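PDB 3C7A: octopine dehydrogenase, which catalyses the NADH-dependent reductive condensation of L-arginine with pyruvate to D-octopine, and the reverse oxidation with NAD(+). Local coordinates for residues G11-L20 against W146-V157; E28-A39 against K70-S81. All blocks are in the same frame, centred on the assembly; numbering follows the deposited sequence.

Interaction 1: residues G11-L20 against W146-V157. With NAD (nicotinamide-adenine-dinucleotide), chain B.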
loop_
_atom_site.group_PDB
_atom_site.type_symbol
_atom_site.label_atom_id
_atom_site.label_comp_id
_atom_site.label_asym_id
_atom_site.label_seq_id
_atom_site.Cartn_x
_atom_site.Cartn_y
_atom_site.Cartn_z
ATOM N N GLY A 11 13.503 5.523 4.639
ATOM C CA GLY A 11 13.269 6.396 3.477
ATOM C C GLY A 11 12.540 7.694 3.796
ATOM O O GLY A 11 12.634 8.204 4.915
ATOM N N ASN A 12 11.817 8.227 2.805
ATOM C CA ASN A 12 11.053 9.478 2.959
ATOM C C ASN A 12 10.013 9.408 4.085
ATOM O O ASN A 12 9.893 10.337 4.891
ATOM C CB ASN A 12 10.353 9.872 1.645
ATOM C CG ASN A 12 11.329 10.178 0.510
ATOM O OD1 ASN A 12 12.306 10.910 0.680
ATOM N ND2 ASN A 12 11.045 9.632 -0.668
ATOM N N GLY A 13 9.270 8.301 4.129
ATOM C CA GLY A 13 8.221 8.087 5.129
ATOM C C GLY A 13 8.737 7.875 6.543
ATOM O O GLY A 13 8.157 8.388 7.502
ATOM N N ALA A 14 9.831 7.123 6.670
ATOM C CA ALA A 14 10.428 6.813 7.975
ATOM C C ALA A 14 11.066 8.025 8.661
ATOM O O ALA A 14 11.022 8.135 9.890
ATOM C CB ALA A 14 11.437 5.674 7.847
ATOM N N HIS A 15 11.659 8.920 7.867
ATOM C CA HIS A 15 12.221 10.179 8.377
ATOM C C HIS A 15 11.141 11.067 9.007
ATOM O O HIS A 15 11.327 11.587 10.111
ATOM C CB HIS A 15 12.948 10.952 7.264
ATOM C CG HIS A 15 14.376 10.540 7.060
ATOM N ND1 HIS A 15 14.736 9.319 6.528
ATOM C CD2 HIS A 15 15.536 11.203 7.291
ATOM C CE1 HIS A 15 16.053 9.241 6.454
ATOM N NE2 HIS A 15 16.563 10.372 6.910
ATOM N N THR A 16 10.018 11.226 8.302
ATOM C CA THR A 16 8.904 12.076 8.749
ATOM C C THR A 16 8.224 11.551 10.027
ATOM O O THR A 16 8.000 12.317 10.969
ATOM C CB THR A 16 7.846 12.283 7.621
ATOM O OG1 THR A 16 8.488 12.757 6.429
ATOM C CG2 THR A 16 6.774 13.292 8.041
ATOM N N LEU A 17 7.908 10.256 10.053
ATOM C CA LEU A 17 7.219 9.638 11.196
ATOM C C LEU A 17 8.043 9.667 12.493
ATOM O O LEU A 17 7.501 9.943 13.567
ATOM C CB LEU A 17 6.773 8.203 10.863
ATOM C CG LEU A 17 6.045 7.369 11.932
ATOM C CD1 LEU A 17 4.688 7.969 12.319
ATOM C CD2 LEU A 17 5.879 5.927 11.470
ATOM N N SER A 18 9.343 9.384 12.382
ATOM C CA SER A 18 10.248 9.357 13.537
ATOM C C SER A 18 10.391 10.718 14.228
ATOM O O SER A 18 10.428 10.793 15.458
ATOM C CB SER A 18 11.628 8.821 13.137
ATOM O OG SER A 18 11.570 7.443 12.802
ATOM N N GLY A 19 10.467 11.781 13.428
ATOM C CA GLY A 19 10.600 13.147 13.939
ATOM C C GLY A 19 9.372 13.673 14.669
ATOM O O GLY A 19 9.497 14.327 15.708
ATOM N N LEU A 20 8.189 13.388 14.128
ATOM C CA LEU A 20 6.928 13.851 14.723
ATOM C C LEU A 20 6.563 13.113 16.018
ATOM O O LEU A 20 6.154 13.743 16.999
ATOM C CB LEU A 20 5.776 13.768 13.709
ATOM C CG LEU A 20 5.819 14.644 12.448
ATOM C CD1 LEU A 20 4.694 14.261 11.492
ATOM C CD2 LEU A 20 5.763 16.139 12.765
ATOM N N TRP A 146 1.244 11.696 4.009
ATOM C CA TRP A 146 1.866 12.921 3.479
ATOM C C TRP A 146 2.492 12.742 2.091
ATOM O O TRP A 146 2.770 11.621 1.659
ATOM C CB TRP A 146 2.960 13.445 4.429
ATOM C CG TRP A 146 2.724 13.242 5.906
ATOM C CD1 TRP A 146 2.039 14.069 6.752
ATOM C CD2 TRP A 146 3.207 12.156 6.710
ATOM N NE1 TRP A 146 2.051 13.558 8.028
ATOM C CE2 TRP A 146 2.762 12.387 8.032
ATOM C CE3 TRP A 146 3.966 11.007 6.441
ATOM C CZ2 TRP A 146 3.049 11.507 9.085
ATOM C CZ3 TRP A 146 4.252 10.133 7.490
ATOM C CH2 TRP A 146 3.793 10.390 8.795
ATOM N N ALA A 147 2.708 13.863 1.402
ATOM C CA ALA A 147 3.626 13.925 0.263
ATOM C C ALA A 147 4.925 14.568 0.756
ATOM O O ALA A 147 4.925 15.729 1.177
ATOM C CB ALA A 147 3.019 14.727 -0.880
ATOM N N CYS A 148 6.021 13.807 0.714
ATOM C CA CYS A 148 7.272 14.198 1.384
ATOM C C CYS A 148 8.554 13.791 0.639
ATOM O O CYS A 148 8.560 12.813 -0.113
ATOM C CB CYS A 148 7.294 13.648 2.819
ATOM S SG CYS A 148 6.973 11.856 2.970
ATOM N N ARG A 149 9.633 14.550 0.861
ATOM C CA ARG A 149 10.942 14.288 0.239
ATOM C C ARG A 149 12.121 14.712 1.131
ATOM O O ARG A 149 12.094 15.782 1.745
ATOM C CB ARG A 149 11.040 14.973 -1.134
ATOM C CG ARG A 149 12.246 14.547 -1.976
ATOM C CD ARG A 149 12.314 15.286 -3.310
ATOM N NE ARG A 149 11.438 14.694 -4.320
ATOM C CZ ARG A 149 11.420 15.037 -5.608
ATOM N NH1 ARG A 149 12.236 15.978 -6.070
ATOM N NH2 ARG A 149 10.582 14.433 -6.441
ATOM N N ILE A 150 13.151 13.864 1.185
ATOM C CA ILE A 150 14.382 14.123 1.949
ATOM C C ILE A 150 15.220 15.248 1.322
ATOM O O ILE A 150 15.419 15.278 0.105
ATOM C CB ILE A 150 15.248 12.831 2.086
ATOM C CG1 ILE A 150 14.552 11.805 2.990
ATOM C CG2 ILE A 150 16.651 13.147 2.623
ATOM C CD1 ILE A 150 15.110 10.389 2.878
ATOM N N LYS A 151 15.705 16.163 2.162
ATOM C CA LYS A 151 16.578 17.258 1.721
ATOM C C LYS A 151 18.056 16.991 2.033
ATOM O O LYS A 151 18.939 17.367 1.256
ATOM C CB LYS A 151 16.143 18.592 2.344
ATOM C CG LYS A 151 14.689 19.003 2.064
ATOM C CD LYS A 151 14.417 19.263 0.579
ATOM C CE LYS A 151 14.999 20.592 0.113
ATOM N NZ LYS A 151 14.706 20.845 -1.327
ATOM N N GLU A 152 18.310 16.356 3.176
ATOM C CA GLU A 152 19.661 15.995 3.613
ATOM C C GLU A 152 19.586 14.712 4.443
ATOM O O GLU A 152 18.899 14.676 5.467
ATOM C CB GLU A 152 20.285 17.141 4.425
ATOM C CG GLU A 152 21.706 16.883 4.925
ATOM C CD GLU A 152 22.341 18.097 5.595
ATOM O OE1 GLU A 152 21.610 19.029 5.998
ATOM O OE2 GLU A 152 23.584 18.118 5.723
ATOM N N PHE A 153 20.288 13.669 3.997
ATOM C CA PHE A 153 20.203 12.336 4.617
ATOM C C PHE A 153 20.503 12.331 6.119
ATOM O O PHE A 153 21.592 12.718 6.554
ATOM C CB PHE A 153 21.095 11.318 3.885
ATOM C CG PHE A 153 21.113 9.947 4.524
ATOM C CD1 PHE A 153 22.172 9.559 5.344
ATOM C CD2 PHE A 153 20.069 9.047 4.311
ATOM C CE1 PHE A 153 22.194 8.298 5.942
ATOM C CE2 PHE A 153 20.081 7.781 4.903
ATOM C CZ PHE A 153 21.147 7.406 5.720
ATOM N N GLY A 154 19.514 11.892 6.894
ATOM C CA GLY A 154 19.646 11.734 8.342
ATOM C C GLY A 154 19.500 13.007 9.159
ATOM O O GLY A 154 19.657 12.976 10.382
ATOM N N ARG A 155 19.188 14.120 8.495
ATOM C CA ARG A 155 19.186 15.435 9.147
ATOM C C ARG A 155 17.945 16.304 8.884
ATOM O O ARG A 155 17.484 17.002 9.790
ATOM C CB ARG A 155 20.462 16.213 8.787
ATOM C CG ARG A 155 21.759 15.599 9.329
ATOM C CD ARG A 155 23.002 16.375 8.892
ATOM N NE ARG A 155 23.067 17.712 9.487
ATOM C CZ ARG A 155 23.602 17.992 10.673
ATOM N NH1 ARG A 155 24.132 17.033 11.424
ATOM N NH2 ARG A 155 23.603 19.243 11.115
ATOM N N LYS A 156 17.414 16.268 7.660
ATOM C CA LYS A 156 16.327 17.179 7.265
ATOM C C LYS A 156 15.350 16.580 6.244
ATOM O O LYS A 156 15.768 15.945 5.275
ATOM C CB LYS A 156 16.916 18.485 6.714
ATOM C CG LYS A 156 15.975 19.685 6.767
ATOM C CD LYS A 156 16.552 20.893 6.024
ATOM C CE LYS A 156 17.726 21.533 6.767
ATOM N NZ LYS A 156 17.294 22.286 7.982
ATOM N N VAL A 157 14.052 16.809 6.469
ATOM C CA VAL A 157 12.983 16.342 5.570
ATOM C C VAL A 157 11.853 17.388 5.429
ATOM O O VAL A 157 11.559 18.122 6.375
ATOM C CB VAL A 157 12.434 14.942 6.010
ATOM C CG1 VAL A 157 11.705 15.017 7.355
ATOM C CG2 VAL A 157 11.545 14.321 4.930
HETATM P PA NAD B . 11.384 5.091 -0.237
HETATM O O1A NAD B . 11.687 4.815 -1.659
HETATM O O2A NAD B . 11.858 6.440 0.150
HETATM O O5B NAD B . 12.053 3.957 0.701
HETATM C C5B NAD B . 13.426 3.624 0.611
HETATM C C4B NAD B . 13.825 2.733 1.787
HETATM O O4B NAD B . 13.427 1.392 1.554
HETATM C C3B NAD B . 15.331 2.688 2.016
HETATM O O3B NAD B . 15.762 3.654 2.947
HETATM C C2B NAD B . 15.581 1.277 2.514
HETATM O O2B NAD B . 15.532 1.210 3.922
HETATM C C1B NAD B . 14.438 0.468 1.922
HETATM N N9A NAD B . 14.954 -0.258 0.742
HETATM C C8A NAD B . 14.996 0.217 -0.548
HETATM N N7A NAD B . 15.547 -0.727 -1.343
HETATM C C5A NAD B . 15.861 -1.800 -0.584
HETATM C C6A NAD B . 16.440 -3.026 -0.899
HETATM N N6A NAD B . 17.018 -3.188 -2.088
HETATM N N1A NAD B . 16.648 -3.959 0.105
HETATM C C2A NAD B . 16.281 -3.669 1.408
HETATM N N3A NAD B . 15.707 -2.445 1.709
HETATM C C4A NAD B . 15.497 -1.521 0.731
HETATM O O3 NAD B . 9.791 4.920 0.000
HETATM P PN NAD B . 8.862 6.087 0.623
HETATM O O1N NAD B . 8.979 7.284 -0.240
HETATM O O2N NAD B . 9.141 6.202 2.073
HETATM O O5D NAD B . 7.358 5.531 0.437
HETATM C C5D NAD B . 6.906 4.310 0.988
HETATM C C4D NAD B . 5.634 3.852 0.268
HETATM O O4D NAD B . 4.638 4.867 0.293
HETATM C C3D NAD B . 5.902 3.517 -1.194
HETATM O O3D NAD B . 5.290 2.287 -1.508
HETATM C C2D NAD B . 5.264 4.658 -1.968
HETATM O O2D NAD B . 4.732 4.219 -3.197
HETATM C C1D NAD B . 4.181 5.165 -1.019
HETATM N N1N NAD B . 3.876 6.608 -1.183
HETATM C C2N NAD B . 4.861 7.567 -1.128
HETATM C C3N NAD B . 4.546 8.921 -1.280
HETATM C C7N NAD B . 5.578 9.977 -0.975
HETATM O O7N NAD B . 5.296 11.258 -1.212
HETATM N N7N NAD B . 6.831 9.601 -0.443
HETATM C C4N NAD B . 3.215 9.293 -1.491
HETATM C C5N NAD B . 2.220 8.317 -1.542
HETATM C C6N NAD B . 2.568 6.977 -1.383
#

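Interaction 2: residues E28-A39 against K70-S81. With NAD (nicotinamide-adenine-dinucleotide), chain B; EDO (1,2-ethanediol), chain G.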
loop_
_atom_site.group_PDB
_atom_site.type_symbol
_atom_site.label_atom_id
_atom_site.label_comp_id
_atom_site.label_asym_id
_atom_site.label_seq_id
_atom_site.Cartn_x
_atom_site.Cartn_y
_atom_site.Cartn_z
ATOM N N GLU A 28 8.500 7.008 23.872
ATOM C CA GLU A 28 9.877 6.581 23.580
ATOM C C GLU A 28 9.954 5.875 22.213
ATOM O O GLU A 28 9.226 4.908 21.966
ATOM C CB GLU A 28 10.401 5.665 24.699
ATOM C CG GLU A 28 11.808 5.104 24.479
ATOM C CD GLU A 28 12.200 4.054 25.512
ATOM O OE1 GLU A 28 12.372 4.407 26.700
ATOM O OE2 GLU A 28 12.350 2.872 25.133
ATOM N N VAL A 29 10.843 6.356 21.340
ATOM C CA VAL A 29 10.937 5.871 19.952
ATOM C C VAL A 29 12.246 5.121 19.657
ATOM O O VAL A 29 13.333 5.598 19.996
ATOM C CB VAL A 29 10.763 7.038 18.924
ATOM C CG1 VAL A 29 10.935 6.549 17.484
ATOM C CG2 VAL A 29 9.405 7.718 19.091
ATOM N N ARG A 30 12.122 3.953 19.021
ATOM C CA ARG A 30 13.270 3.179 18.531
ATOM C C ARG A 30 13.173 2.949 17.018
ATOM O O ARG A 30 12.095 2.652 16.502
ATOM C CB ARG A 30 13.372 1.833 19.260
ATOM C CG ARG A 30 13.533 1.955 20.768
ATOM C CD ARG A 30 13.966 0.647 21.412
ATOM N NE ARG A 30 12.873 -0.318 21.549
ATOM C CZ ARG A 30 11.932 -0.278 22.493
ATOM N NH1 ARG A 30 11.918 0.699 23.393
ATOM N NH2 ARG A 30 10.995 -1.214 22.527
ATOM N N VAL A 31 14.299 3.089 16.317
ATOM C CA VAL A 31 14.345 2.922 14.857
ATOM C C VAL A 31 15.147 1.674 14.457
ATOM O O VAL A 31 16.273 1.475 14.925
ATOM C CB VAL A 31 14.928 4.187 14.147
ATOM C CG1 VAL A 31 14.926 4.022 12.626
ATOM C CG2 VAL A 31 14.154 5.439 14.538
ATOM N N LEU A 32 14.555 0.846 13.594
ATOM C CA LEU A 32 15.198 -0.368 13.073
ATOM C C LEU A 32 15.230 -0.381 11.538
ATOM O O LEU A 32 14.200 -0.171 10.889
ATOM C CB LEU A 32 14.480 -1.624 13.600
ATOM C CG LEU A 32 14.929 -3.018 13.130
ATOM C CD1 LEU A 32 16.224 -3.454 13.810
ATOM C CD2 LEU A 32 13.834 -4.058 13.363
ATOM N N THR A 33 16.415 -0.626 10.972
ATOM C CA THR A 33 16.594 -0.801 9.517
ATOM C C THR A 33 17.572 -1.941 9.191
ATOM O O THR A 33 18.622 -2.070 9.826
ATOM C CB THR A 33 17.018 0.518 8.793
ATOM O OG1 THR A 33 17.411 0.229 7.443
ATOM C CG2 THR A 33 18.176 1.214 9.513
ATOM N N LEU A 34 17.218 -2.755 8.196
ATOM C CA LEU A 34 17.981 -3.965 7.860
ATOM C C LEU A 34 18.697 -3.920 6.497
ATOM O O LEU A 34 19.167 -4.954 6.004
ATOM C CB LEU A 34 17.074 -5.207 7.935
ATOM C CG LEU A 34 16.334 -5.545 9.238
ATOM C CD1 LEU A 34 15.254 -6.594 8.984
ATOM C CD2 LEU A 34 17.286 -6.007 10.339
ATOM N N PHE A 35 18.786 -2.732 5.898
ATOM C CA PHE A 35 19.431 -2.564 4.590
ATOM C C PHE A 35 20.941 -2.327 4.737
ATOM O O PHE A 35 21.392 -1.188 4.884
ATOM C CB PHE A 35 18.748 -1.435 3.798
ATOM C CG PHE A 35 19.271 -1.252 2.388
ATOM C CD1 PHE A 35 19.547 -2.348 1.571
ATOM C CD2 PHE A 35 19.452 0.027 1.868
ATOM C CE1 PHE A 35 20.022 -2.173 0.270
ATOM C CE2 PHE A 35 19.919 0.215 0.569
ATOM C CZ PHE A 35 20.206 -0.889 -0.233
ATOM N N ALA A 36 21.706 -3.421 4.689
ATOM C CA ALA A 36 23.161 -3.402 4.913
ATOM C C ALA A 36 23.535 -2.676 6.215
ATOM O O ALA A 36 23.034 -3.034 7.283
ATOM C CB ALA A 36 23.904 -2.817 3.698
ATOM N N ASP A 37 24.397 -1.661 6.122
ATOM C CA ASP A 37 24.824 -0.885 7.295
ATOM C C ASP A 37 24.209 0.526 7.332
ATOM O O ASP A 37 24.882 1.498 7.697
ATOM C CB ASP A 37 26.359 -0.805 7.366
ATOM C CG ASP A 37 27.027 -2.178 7.391
ATOM O OD1 ASP A 37 26.788 -2.955 8.343
ATOM O OD2 ASP A 37 27.809 -2.472 6.461
ATOM N N GLU A 38 22.929 0.628 6.968
ATOM C CA GLU A 38 22.212 1.914 6.907
ATOM C C GLU A 38 22.077 2.613 8.270
ATOM O O GLU A 38 22.074 3.848 8.339
ATOM C CB GLU A 38 20.829 1.730 6.257
ATOM C CG GLU A 38 20.214 3.012 5.679
ATOM C CD GLU A 38 18.902 2.773 4.928
ATOM O OE1 GLU A 38 18.018 2.063 5.455
ATOM O OE2 GLU A 38 18.752 3.311 3.810
ATOM N N ALA A 39 21.969 1.825 9.341
ATOM C CA ALA A 39 21.818 2.357 10.704
ATOM C C ALA A 39 23.061 3.098 11.212
ATOM O O ALA A 39 22.941 4.141 11.860
ATOM C CB ALA A 39 21.417 1.248 11.676
ATOM N N LYS A 70 15.519 7.717 20.717
ATOM C CA LYS A 70 16.286 7.016 21.754
ATOM C C LYS A 70 17.462 6.206 21.187
ATOM O O LYS A 70 18.583 6.297 21.698
ATOM C CB LYS A 70 15.357 6.121 22.593
ATOM C CG LYS A 70 16.035 5.312 23.706
ATOM C CD LYS A 70 16.343 6.164 24.929
ATOM C CE LYS A 70 17.027 5.347 26.013
ATOM N NZ LYS A 70 17.417 6.192 27.178
ATOM N N VAL A 71 17.203 5.423 20.137
ATOM C CA VAL A 71 18.232 4.581 19.510
ATOM C C VAL A 71 17.938 4.288 18.027
ATOM O O VAL A 71 16.776 4.183 17.625
ATOM C CB VAL A 71 18.473 3.261 20.323
ATOM C CG1 VAL A 71 17.258 2.332 20.269
ATOM C CG2 VAL A 71 19.743 2.544 19.861
ATOM N N ILE A 72 19.002 4.187 17.225
ATOM C CA ILE A 72 18.919 3.804 15.809
ATOM C C ILE A 72 19.884 2.639 15.547
ATOM O O ILE A 72 21.105 2.808 15.631
ATOM C CB ILE A 72 19.226 5.003 14.861
ATOM C CG1 ILE A 72 18.268 6.173 15.131
ATOM C CG2 ILE A 72 19.146 4.569 13.393
ATOM C CD1 ILE A 72 18.725 7.518 14.569
ATOM N N THR A 73 19.336 1.466 15.224
ATOM C CA THR A 73 20.113 0.215 15.209
ATOM C C THR A 73 19.656 -0.823 14.166
ATOM O O THR A 73 18.612 -0.663 13.528
ATOM C CB THR A 73 20.133 -0.436 16.629
ATOM O OG1 THR A 73 20.941 -1.620 16.618
ATOM C CG2 THR A 73 18.717 -0.789 17.096
ATOM N N LYS A 74 20.455 -1.881 14.004
ATOM C CA LYS A 74 20.097 -3.025 13.155
ATOM C C LYS A 74 19.788 -4.299 13.962
ATOM O O LYS A 74 19.462 -5.342 13.382
ATOM C CB LYS A 74 21.191 -3.299 12.109
ATOM C CG LYS A 74 22.466 -3.948 12.653
ATOM C CD LYS A 74 23.316 -4.522 11.524
ATOM C CE LYS A 74 24.555 -5.235 12.048
ATOM N NZ LYS A 74 25.574 -4.294 12.599
ATOM N N ASP A 75 19.890 -4.204 15.288
ATOM C CA ASP A 75 19.678 -5.338 16.198
ATOM C C ASP A 75 18.210 -5.418 16.655
ATOM O O ASP A 75 17.735 -4.528 17.363
ATOM C CB ASP A 75 20.622 -5.214 17.408
ATOM C CG ASP A 75 20.622 -6.452 18.313
ATOM O OD1 ASP A 75 19.767 -7.352 18.157
ATOM O OD2 ASP A 75 21.495 -6.515 19.206
ATOM N N PRO A 76 17.491 -6.489 16.246
ATOM C CA PRO A 76 16.075 -6.676 16.601
ATOM C C PRO A 76 15.798 -6.931 18.091
ATOM O O PRO A 76 14.692 -6.650 18.557
ATOM C CB PRO A 76 15.663 -7.897 15.770
ATOM C CG PRO A 76 16.928 -8.637 15.527
ATOM C CD PRO A 76 17.988 -7.586 15.394
ATOM N N GLU A 77 16.781 -7.460 18.821
ATOM C CA GLU A 77 16.612 -7.743 20.256
ATOM C C GLU A 77 16.465 -6.461 21.088
ATOM O O GLU A 77 15.718 -6.435 22.070
ATOM C CB GLU A 77 17.762 -8.612 20.790
ATOM C CG GLU A 77 17.514 -9.193 22.188
ATOM C CD GLU A 77 18.618 -10.124 22.673
ATOM O OE1 GLU A 77 19.760 -10.044 22.165
ATOM O OE2 GLU A 77 18.345 -10.939 23.580
ATOM N N ILE A 78 17.174 -5.409 20.686
ATOM C CA ILE A 78 17.087 -4.104 21.347
ATOM C C ILE A 78 15.816 -3.339 20.940
ATOM O O ILE A 78 15.143 -2.742 21.786
ATOM C CB ILE A 78 18.356 -3.243 21.074
ATOM C CG1 ILE A 78 19.604 -3.933 21.644
ATOM C CG2 ILE A 78 18.205 -1.827 21.653
ATOM C CD1 ILE A 78 20.924 -3.376 21.134
ATOM N N ALA A 79 15.489 -3.377 19.648
ATOM C CA ALA A 79 14.402 -2.567 19.083
ATOM C C ALA A 79 12.981 -3.074 19.370
ATOM O O ALA A 79 12.074 -2.268 19.605
ATOM C CB ALA A 79 14.605 -2.386 17.579
ATOM N N ILE A 80 12.793 -4.393 19.346
ATOM C CA ILE A 80 11.456 -5.003 19.436
ATOM C C ILE A 80 11.010 -5.359 20.866
ATOM O O ILE A 80 9.813 -5.301 21.172
ATOM C CB ILE A 80 11.330 -6.254 18.498
ATOM C CG1 ILE A 80 11.576 -5.877 17.025
ATOM C CG2 ILE A 80 9.977 -6.969 18.672
ATOM C CD1 ILE A 80 10.473 -5.036 16.361
ATOM N N SER A 81 11.959 -5.722 21.729
ATOM C CA SER A 81 11.639 -6.178 23.093
ATOM C C SER A 81 10.934 -5.120 23.947
ATOM O O SER A 81 11.490 -4.050 24.212
ATOM C CB SER A 81 12.893 -6.695 23.812
ATOM O OG SER A 81 13.384 -7.875 23.200
HETATM P PA NAD B . 11.384 5.091 -0.237
HETATM O O1A NAD B . 11.687 4.815 -1.659
HETATM O O2A NAD B . 11.858 6.440 0.150
HETATM O O5B NAD B . 12.053 3.957 0.701
HETATM C C5B NAD B . 13.426 3.624 0.611
HETATM C C4B NAD B . 13.825 2.733 1.787
HETATM O O4B NAD B . 13.427 1.392 1.554
HETATM C C3B NAD B . 15.331 2.688 2.016
HETATM O O3B NAD B . 15.762 3.654 2.947
HETATM C C2B NAD B . 15.581 1.277 2.514
HETATM O O2B NAD B . 15.532 1.210 3.922
HETATM C C1B NAD B . 14.438 0.468 1.922
HETATM N N9A NAD B . 14.954 -0.258 0.742
HETATM C C8A NAD B . 14.996 0.217 -0.548
HETATM N N7A NAD B . 15.547 -0.727 -1.343
HETATM C C5A NAD B . 15.861 -1.800 -0.584
HETATM C C6A NAD B . 16.440 -3.026 -0.899
HETATM N N6A NAD B . 17.018 -3.188 -2.088
HETATM N N1A NAD B . 16.648 -3.959 0.105
HETATM C C2A NAD B . 16.281 -3.669 1.408
HETATM N N3A NAD B . 15.707 -2.445 1.709
HETATM C C4A NAD B . 15.497 -1.521 0.731
HETATM O O3 NAD B . 9.791 4.920 0.000
HETATM P PN NAD B . 8.862 6.087 0.623
HETATM O O1N NAD B . 8.979 7.284 -0.240
HETATM O O2N NAD B . 9.141 6.202 2.073
HETATM O O5D NAD B . 7.358 5.531 0.437
HETATM C C5D NAD B . 6.906 4.310 0.988
HETATM C C4D NAD B . 5.634 3.852 0.268
HETATM O O4D NAD B . 4.638 4.867 0.293
HETATM C C3D NAD B . 5.902 3.517 -1.194
HETATM O O3D NAD B . 5.290 2.287 -1.508
HETATM C C2D NAD B . 5.264 4.658 -1.968
HETATM O O2D NAD B . 4.732 4.219 -3.197
HETATM C C1D NAD B . 4.181 5.165 -1.019
HETATM N N1N NAD B . 3.876 6.608 -1.183
HETATM C C2N NAD B . 4.861 7.567 -1.128
HETATM C C3N NAD B . 4.546 8.921 -1.280
HETATM C C7N NAD B . 5.578 9.977 -0.975
HETATM O O7N NAD B . 5.296 11.258 -1.212
HETATM N N7N NAD B . 6.831 9.601 -0.443
HETATM C C4N NAD B . 3.215 9.293 -1.491
HETATM C C5N NAD B . 2.220 8.317 -1.542
HETATM C C6N NAD B . 2.568 6.977 -1.383
HETATM C C1 EDO G . 16.699 0.734 24.065
HETATM O O1 EDO G . 17.601 1.783 24.436
HETATM C C2 EDO G . 15.932 0.264 25.295
HETATM O O2 EDO G . 15.190 1.361 25.840
HETATM O O HOH W 1 26.284 -2.235 10.872
#

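Interaction 1: residues G11-L20 against W146-V157
The dinucleotide-binding turn of a Rossmann-type fold, the glycine-rich start of helix 12-20, meets strand 146-150 here, with the NAD diphosphate at the helix start and the carboxamide at the strand. Asn-12 OD1 accepts from Ile-150 N (3.1 Å, 146° at the hydrogen), the donor tilted from the amide plane, while ND2 gives a hydrogen to NAD O1N at 3.2 Å. With an alanine here both bonds go, and the strand amide and the phosphate oxygen are likely to lose the link that ties them together. Gly-13 N holds NAD O2N at 2.9 Å. Cys-148 N reaches the carboxamide oxygen NAD O7N (3.3 Å). With OG1 beside the backbone N (chi1 -53°), Thr-16 points CG2 over the centre of the Trp-146 six-membered ring, 3.9 Å from the centroid. His-15 takes Ile-150 CD1 over one ring face, and NE2 accepts a weak bond from Gly-154 N at the edge; ND1 donates to Gly-11 O at 2.9 Å, which helps set the ring's rotation. The axes of segments 146-150 and 12-20 cross at 101°. Trp-42 of helix 38-46 stacks on His-15, Val-157 touches Val-53 of strand 51-56, and Leu-17 packs on Val-7 of strand 3-8.

Interaction 2: residues E28-A39 against K70-S81
Glu-28 lays CG beside Lys-70 CB, and its OE2 forms a salt bridge with Arg-30 NH1 at 2.8 Å. Val-29 O accepts from Lys-70 N, just before strand 71-73. Arg-30 runs past Val-71 CG1 with its CG, then bends at chi3 (-77°), which turns the guanidinium onto the end of helix 76-80. NE donates to Ala-79 O at 2.9 Å; this oxygen lies in the guanidinium plane, but the donor stands above the carbonyl plane, and NH2 adds a weak second bond to the same oxygen. The parallel pairing is firm at Val-31, whose N gives to Val-71 O (3.0 Å) and whose O takes Thr-73 N (3.1 Å), both at 167°. Val-31 also meets Ile-72 CG1 with its CB, on the side of the sheet where Trp-42 covers both. Leu-32 faces the other way, its CB 4.1 Å from Ala-79 CB, and CD1 lies against the carbonyl carbon of Lys-74. Thr-33 N makes a weak bond to Thr-73 O, and Thr-33 OG1 donates to Glu-38 OE1 (2.8 Å), steadying a carboxylate that also takes NAD O2B at 3.0 Å. Phe-35 lays a ring face against the adenine, and a water joins Asp-37 OD1 to Lys-74 NZ. Ala-39 CB closes on Thr-73 C. Backbone pairing thus fixes the edge of this Rossmann-type sheet, while Arg-30, held between a carboxylate and a helix-end carbonyl, probably stays charged and ties strand 28-32 to helix 76-80.

How the interactions relate
Both contacts serve the same cofactor, and their first segments follow each other in the chain of the Rossmann-type half, helix 12-21 and then strand 27-32. Interaction 1 grips the diphosphate and carboxamide, interaction 2 the adenosine end. Their centres lie about 17 Å apart, yet they touch where Ser-18 OG packs on Val-31 CG2 at 3.7 Å. Trp-42 of helix 38-46 bridges them too, lying against residues of both. The side chain of Phe-153 comes to about 4 Å, nearest atoms, from that of Glu-38. The catalytic His-212 belongs to neither contact; together they form part of the NADH site.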